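Local coordinates for protein cysteine hydrolase (PDB 6KUA) that probably hydrolyses nicotinamide to nicotinic acid and ammonia, as a nicotinamidase of the isochorismatase-like cysteine hydrolase family, at residues A[88-93]-A[99-104]. Residues are numbered along the deposited sequence; the frame is centred on the assembly and turned at random.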
loop_
_atom_site.group_PDB
_atom_site.type_symbol
_atom_site.label_atom_id
_atom_site.label_comp_id
_atom_site.label_asym_id
_atom_site.label_seq_id
_atom_site.Cartn_x
_atom_site.Cartn_y
_atom_site.Cartn_z
ATOM N N LYS A 88 -13.733 -0.309 -30.286
ATOM C CA LYS A 88 -15.079 -0.105 -30.815
ATOM C C LYS A 88 -16.133 -0.488 -29.788
ATOM O O LYS A 88 -17.066 0.280 -29.518
ATOM C CB LYS A 88 -15.278 -0.923 -32.095
ATOM C CG LYS A 88 -14.472 -0.461 -33.291
ATOM C CD LYS A 88 -15.152 -0.858 -34.603
ATOM C CE LYS A 88 -15.267 -2.379 -34.749
ATOM N NZ LYS A 88 -14.564 -2.908 -35.968
ATOM N N LEU A 89 -16.012 -1.697 -29.223
ATOM C CA LEU A 89 -16.962 -2.144 -28.211
ATOM C C LEU A 89 -16.995 -1.177 -27.035
ATOM O O LEU A 89 -18.073 -0.854 -26.520
ATOM C CB LEU A 89 -16.605 -3.559 -27.751
ATOM C CG LEU A 89 -17.480 -4.260 -26.713
ATOM C CD1 LEU A 89 -18.957 -4.123 -27.062
ATOM C CD2 LEU A 89 -17.089 -5.728 -26.607
ATOM N N TYR A 90 -15.828 -0.671 -26.625
ATOM C CA TYR A 90 -15.773 0.209 -25.464
ATOM C C TYR A 90 -16.590 1.474 -25.690
ATOM O O TYR A 90 -17.288 1.934 -24.780
ATOM C CB TYR A 90 -14.319 0.557 -25.132
ATOM C CG TYR A 90 -14.184 1.643 -24.073
ATOM C CD1 TYR A 90 -14.345 1.350 -22.719
ATOM C CD2 TYR A 90 -13.905 2.960 -24.426
ATOM C CE1 TYR A 90 -14.236 2.340 -21.749
ATOM C CE2 TYR A 90 -13.789 3.955 -23.461
ATOM C CZ TYR A 90 -13.951 3.637 -22.128
ATOM O OH TYR A 90 -13.837 4.612 -21.162
ATOM N N GLU A 91 -16.528 2.045 -26.902
ATOM C CA GLU A 91 -17.307 3.246 -27.200
ATOM C C GLU A 91 -18.799 3.039 -26.958
ATOM O O GLU A 91 -19.488 3.969 -26.528
ATOM C CB GLU A 91 -17.072 3.696 -28.649
ATOM C CG GLU A 91 -15.625 4.031 -28.998
ATOM C CD GLU A 91 -14.953 4.955 -27.983
ATOM O OE1 GLU A 91 -13.742 4.756 -27.705
ATOM O OE2 GLU A 91 -15.635 5.873 -27.469
ATOM N N THR A 92 -19.314 1.837 -27.203
ATOM C CA THR A 92 -20.742 1.585 -27.036
ATOM C C THR A 92 -21.145 1.195 -25.617
ATOM O O THR A 92 -22.347 1.103 -25.349
ATOM C CB THR A 92 -21.223 0.480 -27.989
ATOM O OG1 THR A 92 -21.057 -0.797 -27.365
ATOM C CG2 THR A 92 -20.451 0.509 -29.298
ATOM N N ILE A 93 -20.201 0.940 -24.707
ATOM C CA ILE A 93 -20.554 0.555 -23.343
ATOM C C ILE A 93 -19.942 1.469 -22.288
ATOM O O ILE A 93 -20.216 1.287 -21.098
ATOM C CB ILE A 93 -20.195 -0.921 -23.047
ATOM C CG1 ILE A 93 -18.689 -1.184 -23.200
ATOM C CG2 ILE A 93 -20.979 -1.869 -23.941
ATOM C CD1 ILE A 93 -18.274 -2.556 -22.686
ATOM N N VAL A 99 -18.659 -0.484 -16.177
ATOM C CA VAL A 99 -17.509 -0.291 -17.056
ATOM C C VAL A 99 -16.667 0.850 -16.502
ATOM O O VAL A 99 -17.189 1.937 -16.236
ATOM C CB VAL A 99 -17.931 0.019 -18.505
ATOM C CG1 VAL A 99 -16.721 0.384 -19.348
ATOM C CG2 VAL A 99 -18.677 -1.160 -19.107
ATOM N N HIS A 100 -15.369 0.608 -16.336
ATOM C CA HIS A 100 -14.477 1.581 -15.713
ATOM C C HIS A 100 -13.192 1.713 -16.508
ATOM O O HIS A 100 -12.684 0.744 -17.087
ATOM C CB HIS A 100 -14.121 1.200 -14.279
ATOM C CG HIS A 100 -15.290 0.708 -13.492
ATOM N ND1 HIS A 100 -15.940 1.488 -12.561
ATOM C CD2 HIS A 100 -15.946 -0.476 -13.518
ATOM C CE1 HIS A 100 -16.935 0.797 -12.033
ATOM N NE2 HIS A 100 -16.965 -0.394 -12.602
ATOM N N PHE A 101 -12.662 2.929 -16.497
ATOM C CA PHE A 101 -11.427 3.263 -17.181
ATOM C C PHE A 101 -10.504 3.902 -16.161
ATOM O O PHE A 101 -10.871 4.898 -15.533
ATOM C CB PHE A 101 -11.689 4.200 -18.355
ATOM C CG PHE A 101 -10.555 4.277 -19.323
ATOM C CD1 PHE A 101 -9.445 5.060 -19.042
ATOM C CD2 PHE A 101 -10.596 3.568 -20.517
ATOM C CE1 PHE A 101 -8.387 5.147 -19.945
ATOM C CE2 PHE A 101 -9.549 3.640 -21.421
ATOM C CZ PHE A 101 -8.444 4.442 -21.138
ATOM N N ILE A 102 -9.322 3.326 -15.989
ATOM C CA ILE A 102 -8.423 3.691 -14.905
ATOM C C ILE A 102 -7.060 3.966 -15.524
ATOM O O ILE A 102 -6.529 3.110 -16.239
ATOM C CB ILE A 102 -8.335 2.569 -13.855
ATOM C CG1 ILE A 102 -9.670 2.437 -13.111
ATOM C CG2 ILE A 102 -7.173 2.797 -12.891
ATOM C CD1 ILE A 102 -9.596 1.554 -11.910
ATOM N N ASP A 103 -6.517 5.167 -15.284
ATOM C CA ASP A 103 -5.144 5.492 -15.665
ATOM C C ASP A 103 -4.171 4.956 -14.626
ATOM O O ASP A 103 -4.407 5.071 -13.421
ATOM C CB ASP A 103 -4.930 7.006 -15.777
ATOM C CG ASP A 103 -5.842 7.667 -16.780
ATOM O OD1 ASP A 103 -6.004 7.147 -17.913
ATOM O OD2 ASP A 103 -6.380 8.739 -16.434
ATOM N N LYS A 104 -3.073 4.379 -15.093
ATOM C CA LYS A 104 -2.048 3.848 -14.205
ATOM C C LYS A 104 -0.694 4.413 -14.612
ATOM O O LYS A 104 -0.493 4.793 -15.767
ATOM C CB LYS A 104 -2.011 2.305 -14.223
ATOM C CG LYS A 104 -1.643 1.662 -15.556
ATOM C CD LYS A 104 -1.812 0.153 -15.454
ATOM C CE LYS A 104 -1.493 -0.571 -16.750
ATOM N NZ LYS A 104 -0.038 -0.742 -16.978
HETATM O O HOH W 1 -15.819 3.964 -18.685
#
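Tyr90 reaches from helix 84-93 to strand 99-104 and meets Phe101 and Val99 there. Its CG is anti to the backbone N (chi1 171°), which sends the ring out from the helix to the strand. The side chains of Tyr90 and Phe101 run roughly perpendicular to each other. Their ring planes are inclined at 52°, with centroids 5.7 Å apart, so the pair is an oblique one. The phenol end does the touching: Phe101 CD2 lies 3.7 Å from Tyr90 CZ and 3.5 Å from Tyr90 OH, with Phe101 CB the next neighbour of the hydroxyl. Val99 meets the same ring obliquely, with its CG1 4.0 Å from Tyr90 CE1. The other methyl of Val99 turns to Ile93. Val99 CG2 is 3.9 Å from Ile93 CD1 and 3.5 Å from Ile93 O. The side chains of Val99 and Ile93 are also set nearly square to each other. A water 3.2 Å from Tyr90 OH gives a weak bond to Val99 O, which links the phenol to the strand backbone.

Strand 99-104 is an outermost strand of the five-stranded parallel sheet within this chain, beside strand 48-54. Strand 48-54, helix 84-93 and strand 99-104 form a beta-alpha-beta crossover. Phe51 of strand 48-54 meets Tyr90 edge-to-face, and Ile39 of helix 32-44 touches Ile93.

The direct contact is van der Waals packing, mainly of methyls and rings, with the Tyr90 hydroxyl and the Ile93 carbonyl oxygen also lying against carbon. The hydroxyl has a water partner, and its tie to the strand through that water is indirect and weak.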